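PDB 3PAS: TetR family transcription regulator from Marinobacter aquaeolei, which probably binds DNA through an N-terminal helix-turn-helix domain and regulates transcription. Local coordinates for residues F93-E107 and F156-Q168. Sequence-based numbering, arbitrary orientation.
Sequences FRIGLERPELFRYHE and FRPIYHLVQRCLQ. With ACT (acetate ion), chain M.
V163 CG2 lies over one face of the F93 ring, 3.9 Å from its centroid in a CH-pi contact, while in the conformer given C166 SG sits at the ring's edge. With CG anti to the backbone N (chi1 -156°), F93 swings its broad, flat ring into a hole formed by I159, L162, V163 and C166. V163 returns the knob among F93, G96, L97 and F103, its beta-branch giving one methyl to F93 and the other, CG1, to G96 O at 3.4 Å. G96 has no CB to collide with V163 CG2 and leaves room for F103, whose ring has G96 CA over one face and I159 CG2 at its edge. Y160 is sandwiched between E107 OE1 and the methyl of an acetate, probably from the crystallisation liquor, with F103 O at its edge. This is the all-helical C-terminal domain of a TetR-type regulator: 156-167 crosses 93-98 at -38°, and H161 and R165 of helix 148-167 bind E152 of the second subunit. Near the start of 156-168, the R157 guanidinium lies over Y160 CD2, and its paired NH groups match the two oxygens of E107, NH1 to OE1 at 2.8 Å and NH2 to OE2 at 2.9 Å. Both bonds are nearly straight and lie close to the guanidinium plane, but reach the carboxylate from above its plane. R104 is long enough to extend NH1 to Y160 OH (3.0 Å) and acetate OXT, both weak bonds. At the other end, branched L167 spreads CD1 to P100 CB (3.6 Å) and CD2 towards L97 O.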
ATOM      1  N   PHE B  93      13.886  -6.046  -4.689  1.00 19.31           N
ATOM      2  CA  PHE B  93      12.885  -7.097  -4.654  1.00 19.89           C
ATOM      3  C   PHE B  93      13.495  -8.300  -3.922  1.00 20.11           C
ATOM      4  O   PHE B  93      12.830  -8.896  -3.074  1.00 19.81           O
ATOM      5  CB  PHE B  93      12.443  -7.435  -6.071  1.00 16.00           C
ATOM      6  CG  PHE B  93      11.067  -8.040  -6.145  1.00 23.33           C
ATOM      7  CD1 PHE B  93      10.822  -9.277  -5.602  1.00 19.99           C
ATOM      8  CD2 PHE B  93      10.043  -7.407  -6.832  1.00 19.79           C
ATOM      9  CE1 PHE B  93       9.585  -9.852  -5.691  1.00 20.60           C
ATOM     10  CE2 PHE B  93       8.809  -7.953  -6.885  1.00 24.27           C
ATOM     11  CZ  PHE B  93       8.571  -9.201  -6.347  1.00 23.70           C
ATOM     12  N   ARG B  94      14.768  -8.624  -4.205  1.00 20.26           N
ATOM     13  CA  ARG B  94      15.434  -9.737  -3.546  1.00 20.42           C
ATOM     14  C   ARG B  94      15.627  -9.490  -2.063  1.00 20.26           C
ATOM     15  O   ARG B  94      15.487 -10.405  -1.267  1.00 20.90           O
ATOM     16  CB  ARG B  94      16.787 -10.019  -4.189  1.00 22.45           C
ATOM     17  CG  ARG B  94      16.651 -10.616  -5.555  1.00 30.42           C
ATOM     18  CD  ARG B  94      18.006 -10.815  -6.255  1.00 37.50           C
ATOM     19  NE  ARG B  94      17.835 -11.724  -7.393  1.00 34.63           N
ATOM     20  CZ  ARG B  94      18.509 -12.852  -7.610  1.00 42.75           C
ATOM     21  NH1 ARG B  94      19.494 -13.266  -6.806  1.00 38.92           N
ATOM     22  NH2 ARG B  94      18.191 -13.571  -8.673  1.00 36.36           N
ATOM     23  N   ILE B  95      15.970  -8.263  -1.692  1.00 20.85           N
ATOM     24  CA  ILE B  95      16.091  -7.900  -0.283  1.00 20.49           C
ATOM     25  C   ILE B  95      14.765  -8.091   0.438  1.00 19.05           C
ATOM     26  O   ILE B  95      14.745  -8.661   1.533  1.00 22.90           O
ATOM     27  CB  ILE B  95      16.623  -6.458  -0.072  1.00 22.49           C
ATOM     28  CG1 ILE B  95      18.061  -6.335  -0.603  1.00 23.53           C
ATOM     29  CG2 ILE B  95      16.481  -6.030   1.425  1.00 20.92           C
ATOM     30  CD1 ILE B  95      18.552  -4.843  -0.774  1.00 25.58           C
ATOM     31  N   GLY B  96      13.666  -7.649  -0.180  1.00 19.04           N
ATOM     32  CA  GLY B  96      12.324  -7.809   0.403  1.00 18.45           C
ATOM     33  C   GLY B  96      11.981  -9.276   0.624  1.00 21.04           C
ATOM     34  O   GLY B  96      11.394  -9.638   1.642  1.00 21.48           O
ATOM     35  N   LEU B  97      12.329 -10.127  -0.350  1.00 21.34           N
ATOM     36  CA  LEU B  97      12.038 -11.568  -0.251  1.00 21.66           C
ATOM     37  C   LEU B  97      12.833 -12.274   0.859  1.00 24.11           C
ATOM     38  O   LEU B  97      12.286 -13.131   1.555  1.00 23.78           O
ATOM     39  CB  LEU B  97      12.274 -12.294  -1.579  1.00 21.96           C
ATOM     40  CG  LEU B  97      11.285 -11.947  -2.702  1.00 27.23           C
ATOM     41  CD1 LEU B  97      11.770 -12.630  -4.024  1.00 28.20           C
ATOM     42  CD2 LEU B  97       9.810 -12.316  -2.375  1.00 24.20           C
ATOM     43  N   GLU B  98      14.080 -11.873   1.047  1.00 22.10           N
ATOM     44  CA  GLU B  98      14.947 -12.507   2.030  0.50 23.54           C
ATOM     45  C   GLU B  98      14.845 -11.894   3.419  1.00 22.70           C
ATOM     46  O   GLU B  98      14.929 -12.620   4.424  1.00 22.90           O
ATOM     47  CB  GLU B  98      16.397 -12.487   1.537  0.50 24.43           C
ATOM     48  CG  GLU B  98      16.596 -13.226   0.199  0.50 33.89           C
ATOM     49  CD  GLU B  98      16.582 -14.760   0.321  0.50 41.60           C
ATOM     50  OE1 GLU B  98      17.521 -15.317   0.940  0.50 47.31           O
ATOM     51  OE2 GLU B  98      15.660 -15.410  -0.237  0.50 49.80           O
ATOM     52  N   ARG B  99      14.643 -10.574   3.478  1.00 20.48           N
ATOM     53  CA  ARG B  99      14.612  -9.837   4.720  0.50 20.06           C
ATOM     54  C   ARG B  99      13.407  -8.896   4.746  1.00 19.24           C
ATOM     55  O   ARG B  99      13.536  -7.654   4.841  1.00 19.90           O
ATOM     56  CB  ARG B  99      15.930  -9.093   4.899  0.50 21.45           C
ATOM     57  CG  ARG B  99      17.134 -10.019   4.872  0.50 24.24           C
ATOM     58  CD  ARG B  99      18.115  -9.671   5.964  0.50 21.88           C
ATOM     59  NE  ARG B  99      17.385  -9.513   7.209  0.50 21.63           N
ATOM     60  CZ  ARG B  99      17.863  -8.879   8.260  0.50 15.03           C
ATOM     61  NH1 ARG B  99      19.086  -8.386   8.219  0.50 21.64           N
ATOM     62  NH2 ARG B  99      17.140  -8.778   9.331  0.50 19.37           N
ATOM     63  N   PRO B 100      12.198  -9.477   4.666  1.00 18.83           N
ATOM     64  CA  PRO B 100      11.024  -8.597   4.609  1.00 18.62           C
ATOM     65  C   PRO B 100      10.878  -7.735   5.891  1.00 18.55           C
ATOM     66  O   PRO B 100      10.253  -6.666   5.881  1.00 20.72           O
ATOM     67  CB  PRO B 100       9.876  -9.588   4.483  1.00 17.74           C
ATOM     68  CG  PRO B 100      10.363 -10.821   5.010  1.00 20.80           C
ATOM     69  CD  PRO B 100      11.809 -10.884   4.720  1.00 18.59           C
ATOM     70  N   GLU B 101      11.433  -8.203   6.989  1.00 21.44           N
ATOM     71  CA  GLU B 101      11.408  -7.422   8.244  1.00 21.85           C
ATOM     72  C   GLU B 101      12.068  -6.044   8.108  1.00 22.02           C
ATOM     73  O   GLU B 101      11.682  -5.075   8.794  1.00 22.83           O
ATOM     74  CB  GLU B 101      12.036  -8.246   9.391  1.00 25.52           C
ATOM     75  CG  GLU B 101      13.524  -8.572   9.196  1.00 22.87           C
ATOM     76  CD  GLU B 101      13.851  -9.834   8.380  1.00 25.06           C
ATOM     77  OE1 GLU B 101      12.990 -10.380   7.672  1.00 23.74           O
ATOM     78  OE2 GLU B 101      15.004 -10.277   8.474  1.00 27.68           O
ATOM     79  N   LEU B 102      13.040  -5.906   7.201  1.00 21.54           N
ATOM     80  CA  LEU B 102      13.663  -4.604   6.944  1.00 21.39           C
ATOM     81  C   LEU B 102      12.634  -3.658   6.305  1.00 23.74           C
ATOM     82  O   LEU B 102      12.489  -2.502   6.701  1.00 19.75           O
ATOM     83  CB  LEU B 102      14.852  -4.759   6.000  1.00 21.82           C
ATOM     84  CG  LEU B 102      16.110  -5.501   6.441  1.00 24.45           C
ATOM     85  CD1 LEU B 102      17.075  -5.514   5.192  1.00 24.87           C
ATOM     86  CD2 LEU B 102      16.789  -4.814   7.716  1.00 21.41           C
ATOM     87  N   PHE B 103      11.929  -4.128   5.289  1.00 24.06           N
ATOM     88  CA  PHE B 103      10.851  -3.341   4.685  1.00 23.15           C
ATOM     89  C   PHE B 103       9.748  -3.002   5.716  1.00 23.73           C
ATOM     90  O   PHE B 103       9.216  -1.897   5.716  1.00 23.51           O
ATOM     91  CB  PHE B 103      10.155  -4.139   3.567  1.00 27.64           C
ATOM     92  CG  PHE B 103      10.879  -4.168   2.237  1.00 29.60           C
ATOM     93  CD1 PHE B 103      12.239  -3.943   2.131  1.00 28.70           C
ATOM     94  CD2 PHE B 103      10.162  -4.495   1.068  1.00 27.90           C
ATOM     95  CE1 PHE B 103      12.890  -4.005   0.886  1.00 33.35           C
ATOM     96  CE2 PHE B 103      10.803  -4.537  -0.151  1.00 26.76           C
ATOM     97  CZ  PHE B 103      12.181  -4.295  -0.230  1.00 28.98           C
ATOM     98  N   ARG B 104       9.368  -3.971   6.542  1.00 22.81           N
ATOM     99  CA  ARG B 104       8.294  -3.732   7.532  1.00 26.19           C
ATOM    100  C   ARG B 104       8.721  -2.691   8.582  1.00 25.55           C
ATOM    101  O   ARG B 104       7.941  -1.784   8.917  1.00 25.66           O
ATOM    102  CB  ARG B 104       7.903  -5.035   8.182  1.00 27.77           C
ATOM    103  CG  ARG B 104       6.763  -4.937   9.140  1.00 39.94           C
ATOM    104  CD  ARG B 104       5.979  -6.240   9.133  1.00 53.21           C
ATOM    105  NE  ARG B 104       4.565  -5.916   9.134  1.00 67.75           N
ATOM    106  CZ  ARG B 104       3.909  -5.381   8.101  1.00 77.15           C
ATOM    107  NH1 ARG B 104       4.532  -5.096   6.951  1.00 80.97           N
ATOM    108  NH2 ARG B 104       2.614  -5.118   8.220  1.00 78.89           N
ATOM    109  N   TYR B 105       9.954  -2.815   9.071  1.00 23.44           N
ATOM    110  CA  TYR B 105      10.506  -1.802  10.006  1.00 22.02           C
ATOM    111  C   TYR B 105      10.477  -0.402   9.353  1.00 25.54           C
ATOM    112  O   TYR B 105       9.975   0.558   9.937  1.00 22.09           O
ATOM    113  CB  TYR B 105      11.908  -2.148  10.532  1.00 23.26           C
ATOM    114  CG  TYR B 105      12.281  -1.209  11.661  1.00 21.44           C
ATOM    115  CD1 TYR B 105      11.904  -1.495  12.953  1.00 25.50           C
ATOM    116  CD2 TYR B 105      12.836   0.037  11.402  1.00 23.47           C
ATOM    117  CE1 TYR B 105      12.202  -0.618  14.016  1.00 18.40           C
ATOM    118  CE2 TYR B 105      13.117   0.934  12.434  1.00 26.32           C
ATOM    119  CZ  TYR B 105      12.792   0.585  13.747  1.00 28.91           C
ATOM    120  OH  TYR B 105      13.049   1.434  14.796  1.00 23.51           O
ATOM    121  N   HIS B 106      10.999  -0.286   8.135  1.00 21.01           N
ATOM    122  CA  HIS B 106      10.955   0.986   7.418  1.00 24.79           C
ATOM    123  C   HIS B 106       9.510   1.585   7.312  1.00 26.46           C
ATOM    124  O   HIS B 106       9.272   2.756   7.630  1.00 26.07           O
ATOM    125  CB  HIS B 106      11.568   0.820   6.008  1.00 24.00           C
ATOM    126  CG  HIS B 106      11.593   2.100   5.239  1.00 28.64           C
ATOM    127  ND1 HIS B 106      10.511   2.532   4.495  1.00 28.62           N
ATOM    128  CD2 HIS B 106      12.516   3.086   5.184  1.00 25.68           C
ATOM    129  CE1 HIS B 106      10.779   3.724   4.003  1.00 31.02           C
ATOM    130  NE2 HIS B 106      11.997   4.072   4.385  1.00 31.16           N
ATOM    131  N   GLU B 107       8.576   0.753   6.874  1.00 28.34           N
ATOM    132  CA  GLU B 107       7.151   1.109   6.752  1.00 30.45           C
ATOM    133  C   GLU B 107       6.534   1.481   8.121  1.00 31.99           C
ATOM    134  O   GLU B 107       5.888   2.513   8.252  1.00 33.28           O
ATOM    135  CB  GLU B 107       6.398  -0.081   6.145  1.00 28.72           C
ATOM    136  CG  GLU B 107       4.863   0.095   5.897  1.00 34.08           C
ATOM    137  CD  GLU B 107       4.550   1.004   4.720  1.00 37.71           C
ATOM    138  OE1 GLU B 107       5.503   1.517   4.077  1.00 35.31           O
ATOM    139  OE2 GLU B 107       3.335   1.226   4.455  1.00 37.96           O
ATOM    140  N   PHE B 156       8.654   2.578  -6.881  1.00 25.93           N
ATOM    141  CA  PHE B 156       9.199   1.982  -5.636  1.00 25.10           C
ATOM    142  C   PHE B 156       8.182   1.211  -4.822  1.00 24.58           C
ATOM    143  O   PHE B 156       8.402   0.053  -4.421  1.00 24.29           O
ATOM    144  CB  PHE B 156       9.882   3.083  -4.847  1.00 28.40           C
ATOM    145  CG  PHE B 156      10.992   3.718  -5.616  1.00 36.68           C
ATOM    146  CD1 PHE B 156      12.238   3.113  -5.677  1.00 44.35           C
ATOM    147  CD2 PHE B 156      10.774   4.875  -6.359  1.00 48.37           C
ATOM    148  CE1 PHE B 156      13.251   3.681  -6.425  1.00 42.97           C
ATOM    149  CE2 PHE B 156      11.795   5.447  -7.094  1.00 45.14           C
ATOM    150  CZ  PHE B 156      13.033   4.841  -7.122  1.00 48.22           C
ATOM    151  N   ARG B 157       7.010   1.801  -4.641  1.00 21.63           N
ATOM    152  CA  ARG B 157       5.997   1.155  -3.845  1.00 24.95           C
ATOM    153  C   ARG B 157       5.577  -0.189  -4.376  1.00 22.79           C
ATOM    154  O   ARG B 157       5.267  -1.061  -3.593  1.00 24.25           O
ATOM    155  CB  ARG B 157       4.754   2.051  -3.740  1.00 28.54           C
ATOM    156  CG  ARG B 157       3.695   1.562  -2.808  1.00 28.03           C
ATOM    157  CD  ARG B 157       4.248   1.629  -1.408  1.00 34.06           C
ATOM    158  NE  ARG B 157       3.240   1.357  -0.414  1.00 42.09           N
ATOM    159  CZ  ARG B 157       3.500   1.277   0.883  1.00 46.53           C
ATOM    160  NH1 ARG B 157       4.746   1.434   1.337  1.00 44.11           N
ATOM    161  NH2 ARG B 157       2.516   1.020   1.718  1.00 41.99           N
ATOM    162  N   PRO B 158       5.575  -0.386  -5.708  1.00 19.19           N
ATOM    163  CA  PRO B 158       5.101  -1.726  -6.108  1.00 19.69           C
ATOM    164  C   PRO B 158       6.005  -2.892  -5.669  1.00 15.85           C
ATOM    165  O   PRO B 158       5.515  -4.028  -5.592  1.00 19.88           O
ATOM    166  CB  PRO B 158       5.009  -1.643  -7.648  1.00 19.70           C
ATOM    167  CG  PRO B 158       4.804  -0.163  -7.904  1.00 23.67           C
ATOM    168  CD  PRO B 158       5.647   0.537  -6.840  1.00 21.07           C
ATOM    169  N   ILE B 159       7.283  -2.633  -5.419  1.00 19.36           N
ATOM    170  CA  ILE B 159       8.218  -3.651  -4.907  1.00 18.29           C
ATOM    171  C   ILE B 159       7.718  -4.158  -3.522  1.00 20.02           C
ATOM    172  O   ILE B 159       7.535  -5.343  -3.333  1.00 18.77           O
ATOM    173  CB  ILE B 159       9.669  -3.166  -4.807  1.00 17.27           C
ATOM    174  CG1 ILE B 159      10.162  -2.689  -6.198  1.00 20.01           C
ATOM    175  CG2 ILE B 159      10.588  -4.332  -4.239  1.00 17.35           C
ATOM    176  CD1 ILE B 159      11.526  -2.044  -6.245  1.00 17.07           C
ATOM    177  N   TYR B 160       7.438  -3.250  -2.611  1.00 22.95           N
ATOM    178  CA  TYR B 160       6.834  -3.596  -1.315  1.00 23.21           C
ATOM    179  C   TYR B 160       5.550  -4.436  -1.451  1.00 21.92           C
ATOM    180  O   TYR B 160       5.418  -5.515  -0.867  1.00 22.24           O
ATOM    181  CB  TYR B 160       6.529  -2.302  -0.551  1.00 27.22           C
ATOM    182  CG  TYR B 160       6.015  -2.522   0.862  1.00 30.78           C
ATOM    183  CD1 TYR B 160       6.880  -2.608   1.941  1.00 34.77           C
ATOM    184  CD2 TYR B 160       4.635  -2.592   1.117  1.00 34.56           C
ATOM    185  CE1 TYR B 160       6.381  -2.801   3.261  1.00 41.15           C
ATOM    186  CE2 TYR B 160       4.133  -2.769   2.403  1.00 40.65           C
ATOM    187  CZ  TYR B 160       5.004  -2.885   3.464  1.00 41.73           C
ATOM    188  OH  TYR B 160       4.485  -3.071   4.722  1.00 56.17           O
ATOM    189  N   HIS B 161       4.631  -3.973  -2.278  1.00 22.73           N
ATOM    190  CA  HIS B 161       3.342  -4.655  -2.478  1.00 22.22           C
ATOM    191  C   HIS B 161       3.521  -6.048  -3.065  1.00 22.97           C
ATOM    192  O   HIS B 161       2.935  -6.987  -2.579  1.00 21.23           O
ATOM    193  CB  HIS B 161       2.455  -3.764  -3.345  1.00 26.61           C
ATOM    194  CG  HIS B 161       1.079  -4.296  -3.591  1.00 29.41           C
ATOM    195  ND1 HIS B 161       0.097  -4.322  -2.617  1.00 33.57           N
ATOM    196  CD2 HIS B 161       0.517  -4.809  -4.717  1.00 29.69           C
ATOM    197  CE1 HIS B 161      -1.011  -4.838  -3.136  1.00 41.31           C
ATOM    198  NE2 HIS B 161      -0.788  -5.136  -4.412  1.00 28.44           N
ATOM    199  N   LEU B 162       4.380  -6.179  -4.079  1.00 21.07           N
ATOM    200  CA  LEU B 162       4.612  -7.467  -4.740  1.00 21.69           C
ATOM    201  C   LEU B 162       5.412  -8.424  -3.860  1.00 20.31           C
ATOM    202  O   LEU B 162       5.140  -9.642  -3.856  1.00 22.06           O
ATOM    203  CB  LEU B 162       5.281  -7.270  -6.084  1.00 17.48           C
ATOM    204  CG  LEU B 162       4.331  -6.695  -7.166  1.00 19.62           C
ATOM    205  CD1 LEU B 162       5.125  -6.258  -8.467  1.00 18.63           C
ATOM    206  CD2 LEU B 162       3.279  -7.700  -7.518  1.00 18.35           C
ATOM    207  N   VAL B 163       6.394  -7.906  -3.116  1.00 19.94           N
ATOM    208  CA  VAL B 163       7.102  -8.763  -2.134  1.00 21.48           C
ATOM    209  C   VAL B 163       6.091  -9.384  -1.141  1.00 23.08           C
ATOM    210  O   VAL B 163       6.146 -10.557  -0.798  1.00 24.28           O
ATOM    211  CB  VAL B 163       8.198  -8.003  -1.435  1.00 20.39           C
ATOM    212  CG1 VAL B 163       8.645  -8.776  -0.109  1.00 19.12           C
ATOM    213  CG2 VAL B 163       9.400  -7.806  -2.413  1.00 17.64           C
ATOM    214  N   GLN B 164       5.176  -8.558  -0.679  1.00 25.42           N
ATOM    215  CA  GLN B 164       4.173  -8.982   0.307  1.00 28.03           C
ATOM    216  C   GLN B 164       3.278 -10.062  -0.311  1.00 29.67           C
ATOM    217  O   GLN B 164       3.095 -11.130   0.286  1.00 31.11           O
ATOM    218  CB  GLN B 164       3.377  -7.776   0.786  1.00 29.68           C
ATOM    219  CG  GLN B 164       2.238  -8.074   1.784  1.00 43.83           C
ATOM    220  CD  GLN B 164       1.787  -6.828   2.552  1.00 51.12           C
ATOM    221  OE1 GLN B 164       2.527  -6.282   3.387  1.00 49.00           O
ATOM    222  NE2 GLN B 164       0.560  -6.402   2.297  1.00 60.85           N
ATOM    223  N   ARG B 165       2.778  -9.815  -1.525  1.00 25.62           N
ATOM    224  CA  ARG B 165       2.025 -10.833  -2.243  1.00 24.84           C
ATOM    225  C   ARG B 165       2.811 -12.135  -2.415  1.00 26.84           C
ATOM    226  O   ARG B 165       2.253 -13.233  -2.264  1.00 26.54           O
ATOM    227  CB  ARG B 165       1.496 -10.301  -3.586  1.00 23.52           C
ATOM    228  CG  ARG B 165       0.401  -9.262  -3.442  1.00 32.61           C
ATOM    229  CD  ARG B 165      -0.300  -8.929  -4.763  1.00 39.59           C
ATOM    230  NE  ARG B 165      -1.268  -9.972  -5.076  1.00 49.25           N
ATOM    231  CZ  ARG B 165      -2.548  -9.797  -5.390  1.00 50.07           C
ATOM    232  NH1 ARG B 165      -3.096  -8.584  -5.521  1.00 48.06           N
ATOM    233  NH2 ARG B 165      -3.278 -10.869  -5.656  1.00 56.42           N
ATOM    234  N   CYS B 166       4.094 -12.046  -2.712  1.00 26.47           N
ATOM    235  CA  CYS B 166       4.905 -13.246  -2.879  0.50 28.00           C
ATOM    236  C   CYS B 166       4.959 -14.041  -1.602  1.00 30.91           C
ATOM    237  O   CYS B 166       4.748 -15.248  -1.615  1.00 32.14           O
ATOM    238  CB  CYS B 166       6.340 -12.912  -3.279  0.50 28.11           C
ATOM    239  SG  CYS B 166       6.442 -12.327  -4.909  0.50 20.86           S
ATOM    240  N   LEU B 167       5.238 -13.357  -0.493  1.00 32.61           N
ATOM    241  CA  LEU B 167       5.374 -14.047   0.795  1.00 34.97           C
ATOM    242  C   LEU B 167       4.026 -14.648   1.307  1.00 36.58           C
ATOM    243  O   LEU B 167       4.054 -15.631   2.064  1.00 38.90           O
ATOM    244  CB  LEU B 167       6.032 -13.144   1.822  1.00 32.73           C
ATOM    245  CG  LEU B 167       7.526 -12.843   1.558  1.00 32.67           C
ATOM    246  CD1 LEU B 167       7.919 -11.697   2.395  1.00 29.41           C
ATOM    247  CD2 LEU B 167       8.491 -14.044   1.807  1.00 34.82           C
ATOM    248  N   GLN B 168       2.891 -14.089   0.848  1.00 37.14           N
ATOM    249  CA  GLN B 168       1.535 -14.543   1.188  0.50 35.97           C
ATOM    250  C   GLN B 168       0.966 -15.536   0.157  1.00 35.30           C
ATOM    251  O   GLN B 168      -0.200 -15.896   0.239  1.00 36.23           O
ATOM    252  CB  GLN B 168       0.565 -13.347   1.252  0.50 35.94           C
ATOM    253  CG  GLN B 168       0.752 -12.366   2.410  0.50 39.95           C
ATOM    254  CD  GLN B 168      -0.146 -11.145   2.272  0.50 43.37           C
ATOM    255  OE1 GLN B 168      -0.685 -10.866   1.190  0.50 43.56           O
ATOM    256  NE2 GLN B 168      -0.314 -10.412   3.365  0.50 50.55           N
TER
HETATM  257  C   ACT M 206       6.472  -6.918   3.635  1.00 66.00           C
HETATM  258  O   ACT M 206       5.736  -7.909   3.425  1.00 66.34           O
HETATM  259  OXT ACT M 206       6.472  -6.497   4.809  1.00 65.77           O
HETATM  260  CH3 ACT M 206       7.282  -6.271   2.552  1.00 63.99           C